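Local coordinates for protein CopN (PDB 4NRH) that probably acts as the gatekeeper of the chlamydial type III secretion system, joining a translocator chaperone in a complex that directs translocator secretion, at residues R35-A40 with A52-K57; G165-L170 with V184-T189. One frame throughout, in Å; residues are numbered along the deposited sequence.

Interaction 1: residues R35-A40 with A52-K57; sequences RGLRDA and ALVQEK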
loop_
_atom_site.group_PDB
_atom_site.type_symbol
_atom_site.label_atom_id
_atom_site.label_comp_id
_atom_site.label_asym_id
_atom_site.label_seq_id
_atom_site.Cartn_x
_atom_site.Cartn_y
_atom_site.Cartn_z
ATOM N N ARG A 35 -37.777 19.568 11.616
ATOM C CA ARG A 35 -39.097 20.190 11.635
ATOM C C ARG A 35 -39.110 21.411 12.550
ATOM O O ARG A 35 -39.793 22.397 12.273
ATOM C CB ARG A 35 -40.166 19.187 12.075
ATOM C CG ARG A 35 -40.449 18.094 11.057
ATOM C CD ARG A 35 -41.621 17.224 11.488
ATOM N NE ARG A 35 -41.297 16.411 12.656
ATOM C CZ ARG A 35 -40.821 15.173 12.592
ATOM N NH1 ARG A 35 -40.613 14.601 11.413
ATOM N NH2 ARG A 35 -40.552 14.504 13.705
ATOM N N GLY A 36 -38.353 21.338 13.640
ATOM C CA GLY A 36 -38.239 22.448 14.568
ATOM C C GLY A 36 -37.641 23.671 13.900
ATOM O O GLY A 36 -38.062 24.799 14.152
ATOM N N LEU A 37 -36.649 23.441 13.045
ATOM C CA LEU A 37 -36.030 24.512 12.275
ATOM C C LEU A 37 -37.019 25.078 11.263
ATOM O O LEU A 37 -37.130 26.293 11.096
ATOM C CB LEU A 37 -34.770 24.006 11.567
ATOM C CG LEU A 37 -34.061 24.990 10.636
ATOM C CD1 LEU A 37 -33.700 26.271 11.377
ATOM C CD2 LEU A 37 -32.821 24.351 10.024
ATOM N N ARG A 38 -37.731 24.179 10.588
ATOM C CA ARG A 38 -38.752 24.556 9.618
ATOM C C ARG A 38 -39.851 25.412 10.240
ATOM O O ARG A 38 -40.289 26.401 9.652
ATOM C CB ARG A 38 -39.368 23.302 8.993
ATOM C CG ARG A 38 -40.462 23.586 7.981
ATOM C CD ARG A 38 -41.320 22.354 7.754
ATOM N NE ARG A 38 -42.028 21.963 8.969
ATOM C CZ ARG A 38 -42.742 20.849 9.094
ATOM N NH1 ARG A 38 -42.844 20.004 8.076
ATOM N NH2 ARG A 38 -43.353 20.577 10.240
ATOM N N ASP A 39 -40.290 25.025 11.433
ATOM C CA ASP A 39 -41.377 25.717 12.119
ATOM C C ASP A 39 -40.948 27.080 12.660
ATOM O O ASP A 39 -41.789 27.931 12.949
ATOM C CB ASP A 39 -41.917 24.853 13.261
ATOM C CG ASP A 39 -42.569 23.575 12.767
ATOM O OD1 ASP A 39 -42.910 23.503 11.568
ATOM O OD2 ASP A 39 -42.734 22.640 13.579
ATOM N N ALA A 40 -39.641 27.281 12.796
ATOM C CA ALA A 40 -39.111 28.535 13.318
ATOM C C ALA A 40 -38.967 29.584 12.220
ATOM O O ALA A 40 -38.777 30.768 12.501
ATOM C CB ALA A 40 -37.773 28.300 14.001
ATOM N N ALA A 52 -29.357 32.924 9.777
ATOM C CA ALA A 52 -29.188 33.179 11.206
ATOM C C ALA A 52 -29.815 32.075 12.052
ATOM O O ALA A 52 -29.215 31.603 13.019
ATOM C CB ALA A 52 -29.781 34.530 11.575
ATOM N N LEU A 53 -31.026 31.672 11.682
ATOM C CA LEU A 53 -31.732 30.606 12.382
ATOM C C LEU A 53 -31.029 29.260 12.218
ATOM O O LEU A 53 -31.065 28.420 13.118
ATOM C CB LEU A 53 -33.176 30.509 11.883
ATOM C CG LEU A 53 -34.140 31.576 12.408
ATOM C CD1 LEU A 53 -35.475 31.498 11.685
ATOM C CD2 LEU A 53 -34.333 31.434 13.911
ATOM N N VAL A 54 -30.396 29.057 11.067
ATOM C CA VAL A 54 -29.677 27.815 10.792
ATOM C C VAL A 54 -28.435 27.659 11.671
ATOM O O VAL A 54 -28.231 26.604 12.275
ATOM C CB VAL A 54 -29.267 27.718 9.308
ATOM C CG1 VAL A 54 -28.340 26.534 9.085
ATOM C CG2 VAL A 54 -30.499 27.599 8.426
ATOM N N GLN A 55 -27.610 28.702 11.745
ATOM C CA GLN A 55 -26.418 28.664 12.592
ATOM C C GLN A 55 -26.803 28.494 14.057
ATOM O O GLN A 55 -26.080 27.873 14.836
ATOM C CB GLN A 55 -25.573 29.935 12.436
ATOM C CG GLN A 55 -25.629 30.605 11.074
ATOM C CD GLN A 55 -24.896 29.832 9.997
ATOM O OE1 GLN A 55 -24.050 28.987 10.287
ATOM N NE2 GLN A 55 -25.211 30.129 8.741
ATOM N N GLU A 56 -27.950 29.056 14.421
ATOM C CA GLU A 56 -28.427 29.031 15.799
ATOM C C GLU A 56 -28.821 27.626 16.250
ATOM O O GLU A 56 -28.469 27.198 17.349
ATOM C CB GLU A 56 -29.614 29.983 15.959
ATOM C CG GLU A 56 -30.164 30.067 17.371
ATOM C CD GLU A 56 -31.418 30.917 17.454
ATOM O OE1 GLU A 56 -31.703 31.654 16.486
ATOM O OE2 GLU A 56 -32.116 30.850 18.487
ATOM N N LYS A 57 -29.550 26.915 15.398
ATOM C CA LYS A 57 -30.095 25.611 15.764
ATOM C C LYS A 57 -29.203 24.450 15.332
ATOM O O LYS A 57 -29.299 23.351 15.878
ATOM C CB LYS A 57 -31.495 25.441 15.172
ATOM C CG LYS A 57 -32.506 26.440 15.709
ATOM C CD LYS A 57 -33.903 26.162 15.182
ATOM C CE LYS A 57 -34.925 27.071 15.844
ATOM N NZ LYS A 57 -35.044 26.805 17.305
#
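The helical segments 35-40 and 52-57 run roughly antiparallel, their axes inclined at 147° and approaching to 10.4 Å, and the backbones come nearest where L37 CA lies 7.0 Å from K57 CA. No hydrogen bond joins them; the contact is made mainly by L37 and A40 on one helix against L53, V54 and K57 on the other. With CG anti to the backbone N (chi1 176°), the L37 side chain reaches toward the facing helix. CD1 of L37 lies 3.8 Å from the backbone O of L53 and equally near the CD methylene of K57, while L37 CD2 meets V54 CG2 at 4.3 Å. The aliphatic chain of K57 crosses L37 at a slant and continues to A40, whose CB packs 3.6 Å from K57 CE. On its way the same CE methylene passes the backbone O of G36, 4.2 Å from K57 CE. The lysine thus contributes its methylenes to the apolar seam at its exposed margin, and the bend at chi4 turns the ammonium group off the line of the chain. Beside A40 the leucine of the other helix closes in: L53 CD1 rests 3.5 Å from the backbone O of A40. L37 also packs on A67 and L71, and V54 on Q64, all of helix 61-74. Two successive antiparallel helices, 31-40 and 47-57, thus form a helical hairpin within the all-helical HrpJ-like region of this YopN/MxiC-type protein.

Interaction 2: residues G165-L170 with V184-T189; sequences GMATGL and VLMTET. Unlike the reference sequence in segment 165-170: G169 (reference Glu).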
loop_
_atom_site.group_PDB
_atom_site.type_symbol
_atom_site.label_atom_id
_atom_site.label_comp_id
_atom_site.label_asym_id
_atom_site.label_seq_id
_atom_site.Cartn_x
_atom_site.Cartn_y
_atom_site.Cartn_z
ATOM N N GLY A 165 -12.878 8.013 2.145
ATOM C CA GLY A 165 -13.237 9.371 1.781
ATOM C C GLY A 165 -12.624 9.807 0.464
ATOM O O GLY A 165 -13.291 10.428 -0.362
ATOM N N MET A 166 -11.348 9.485 0.268
ATOM C CA MET A 166 -10.634 9.887 -0.939
ATOM C C MET A 166 -11.138 9.113 -2.153
ATOM O O MET A 166 -11.182 9.644 -3.264
ATOM C CB MET A 166 -9.126 9.691 -0.767
ATOM C CG MET A 166 -8.474 10.735 0.130
ATOM S SD MET A 166 -6.717 10.459 0.431
ATOM C CE MET A 166 -6.732 8.754 0.968
ATOM N N ALA A 167 -11.510 7.856 -1.936
ATOM C CA ALA A 167 -12.107 7.044 -2.991
ATOM C C ALA A 167 -13.426 7.661 -3.442
ATOM O O ALA A 167 -13.768 7.632 -4.624
ATOM C CB ALA A 167 -12.320 5.617 -2.515
ATOM N N THR A 168 -14.163 8.214 -2.484
ATOM C CA THR A 168 -15.417 8.899 -2.770
ATOM C C THR A 168 -15.139 10.175 -3.558
ATOM O O THR A 168 -15.859 10.508 -4.500
ATOM C CB THR A 168 -16.185 9.241 -1.477
ATOM O OG1 THR A 168 -16.530 8.031 -0.790
ATOM C CG2 THR A 168 -17.456 10.020 -1.790
ATOM N N GLY A 169 -14.082 10.880 -3.166
ATOM C CA GLY A 169 -13.686 12.109 -3.828
ATOM C C GLY A 169 -13.258 11.910 -5.270
ATOM O O GLY A 169 -13.347 12.831 -6.080
ATOM N N LEU A 170 -12.786 10.709 -5.592
ATOM C CA LEU A 170 -12.356 10.398 -6.952
ATOM C C LEU A 170 -13.547 10.229 -7.888
ATOM O O LEU A 170 -13.494 10.626 -9.052
ATOM C CB LEU A 170 -11.498 9.131 -6.974
ATOM C CG LEU A 170 -10.000 9.298 -6.721
ATOM C CD1 LEU A 170 -9.287 7.965 -6.884
ATOM C CD2 LEU A 170 -9.408 10.344 -7.653
ATOM N N VAL A 184 -2.182 11.004 -5.434
ATOM C CA VAL A 184 -0.949 11.074 -4.659
ATOM C C VAL A 184 -1.240 10.895 -3.171
ATOM O O VAL A 184 -0.493 10.225 -2.458
ATOM C CB VAL A 184 -0.219 12.413 -4.887
ATOM C CG1 VAL A 184 1.012 12.513 -3.999
ATOM C CG2 VAL A 184 0.167 12.561 -6.349
ATOM N N LEU A 185 -2.337 11.490 -2.714
ATOM C CA LEU A 185 -2.749 11.385 -1.318
ATOM C C LEU A 185 -3.054 9.939 -0.934
ATOM O O LEU A 185 -2.687 9.486 0.151
ATOM C CB LEU A 185 -3.969 12.272 -1.056
ATOM C CG LEU A 185 -3.841 13.373 0.001
ATOM C CD1 LEU A 185 -2.408 13.517 0.487
ATOM C CD2 LEU A 185 -4.351 14.695 -0.550
ATOM N N MET A 186 -3.726 9.221 -1.828
ATOM C CA MET A 186 -4.063 7.822 -1.587
ATOM C C MET A 186 -2.801 6.967 -1.555
ATOM O O MET A 186 -2.691 6.045 -0.749
ATOM C CB MET A 186 -5.037 7.306 -2.649
ATOM C CG MET A 186 -6.416 7.949 -2.581
ATOM S SD MET A 186 -7.578 7.331 -3.812
ATOM C CE MET A 186 -8.072 5.781 -3.065
ATOM N N THR A 187 -1.856 7.275 -2.440
ATOM C CA THR A 187 -0.574 6.581 -2.468
ATOM C C THR A 187 0.177 6.772 -1.152
ATOM O O THR A 187 0.691 5.813 -0.575
ATOM C CB THR A 187 0.310 7.071 -3.635
ATOM O OG1 THR A 187 -0.315 6.744 -4.884
ATOM C CG2 THR A 187 1.684 6.418 -3.580
ATOM N N GLU A 188 0.230 8.015 -0.684
ATOM C CA GLU A 188 0.893 8.342 0.575
ATOM C C GLU A 188 0.197 7.697 1.769
ATOM O O GLU A 188 0.850 7.272 2.722
ATOM C CB GLU A 188 0.962 9.861 0.769
ATOM C CG GLU A 188 1.869 10.585 -0.219
ATOM C CD GLU A 188 3.306 10.086 -0.183
ATOM O OE1 GLU A 188 3.758 9.628 0.888
ATOM O OE2 GLU A 188 3.983 10.151 -1.230
ATOM N N THR A 189 -1.130 7.624 1.711
ATOM C CA THR A 189 -1.904 7.030 2.793
ATOM C C THR A 189 -1.713 5.513 2.815
ATOM O O THR A 189 -1.682 4.899 3.882
ATOM C CB THR A 189 -3.404 7.366 2.666
ATOM O OG1 THR A 189 -3.574 8.789 2.636
ATOM C CG2 THR A 189 -4.188 6.794 3.839
#
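The backbone O of L185 is held twice by T189, one turn further along the helix: the backbone N of T189 donates to it over 2.9 Å, and T189 OG1 donates over 2.7 Å from the opposite face of the carbonyl plane. The hydroxyl stands 36° out of that plane. A chi1 of -57° places OG1 beside the backbone N and anti to the carbonyl carbon. M166 of the facing helix reaches this hydroxyl tip to tip, its CE methyl 3.6 Å from T189 OG1. The two helices, 152-172 and 179-215, form an antiparallel hairpin in an all-helical chain; the axes of the two segments are inclined at 160° and approach to 10.4 Å. Between them the side chains of M166 and M186 slide past each other in opposite directions, M166 CE lying 3.7 Å from M186 CG. Each thioether chain is extended at chi2 and bends at chi3. M166 crosses L185 at about a right angle, its SD 3.6 Å from L185 CB. Further along, L170 slants across M186 and sets CD1 3.6 Å from M186 SD, whereas M186 CE lies near A167, 4.3 Å from A167 CB. Helix 122-133 adds Y129 and T133 against M166, and M163 of helix 152-172 packs on both M186 and T189. Away from this buried seam, T187 packs on D29 of the neighbouring SycD chaperone chain.

How the interactions relate
Interactions 1 and 2 follow one another along the chain, the first closing before the second opens, and stand apart in the elongated helical molecule: their centres are about 35 Å apart and their nearest atoms about 23 Å, without touching. The centre of interaction 1 lies about 33 Å from the centre of the chain, towards the N-terminal end; the sodium ion is bound by A23, N26 and I29, shortly before helix 31-40 in the chain. Interaction 2 is closer in, about 11 Å from that centre, and more deeply buried. Both join consecutive antiparallel helices, but their crossing angles have opposite signs. The chaperone chain touches segment 184-189 at T187, which takes no part in the contact, and neither segment of interaction 1.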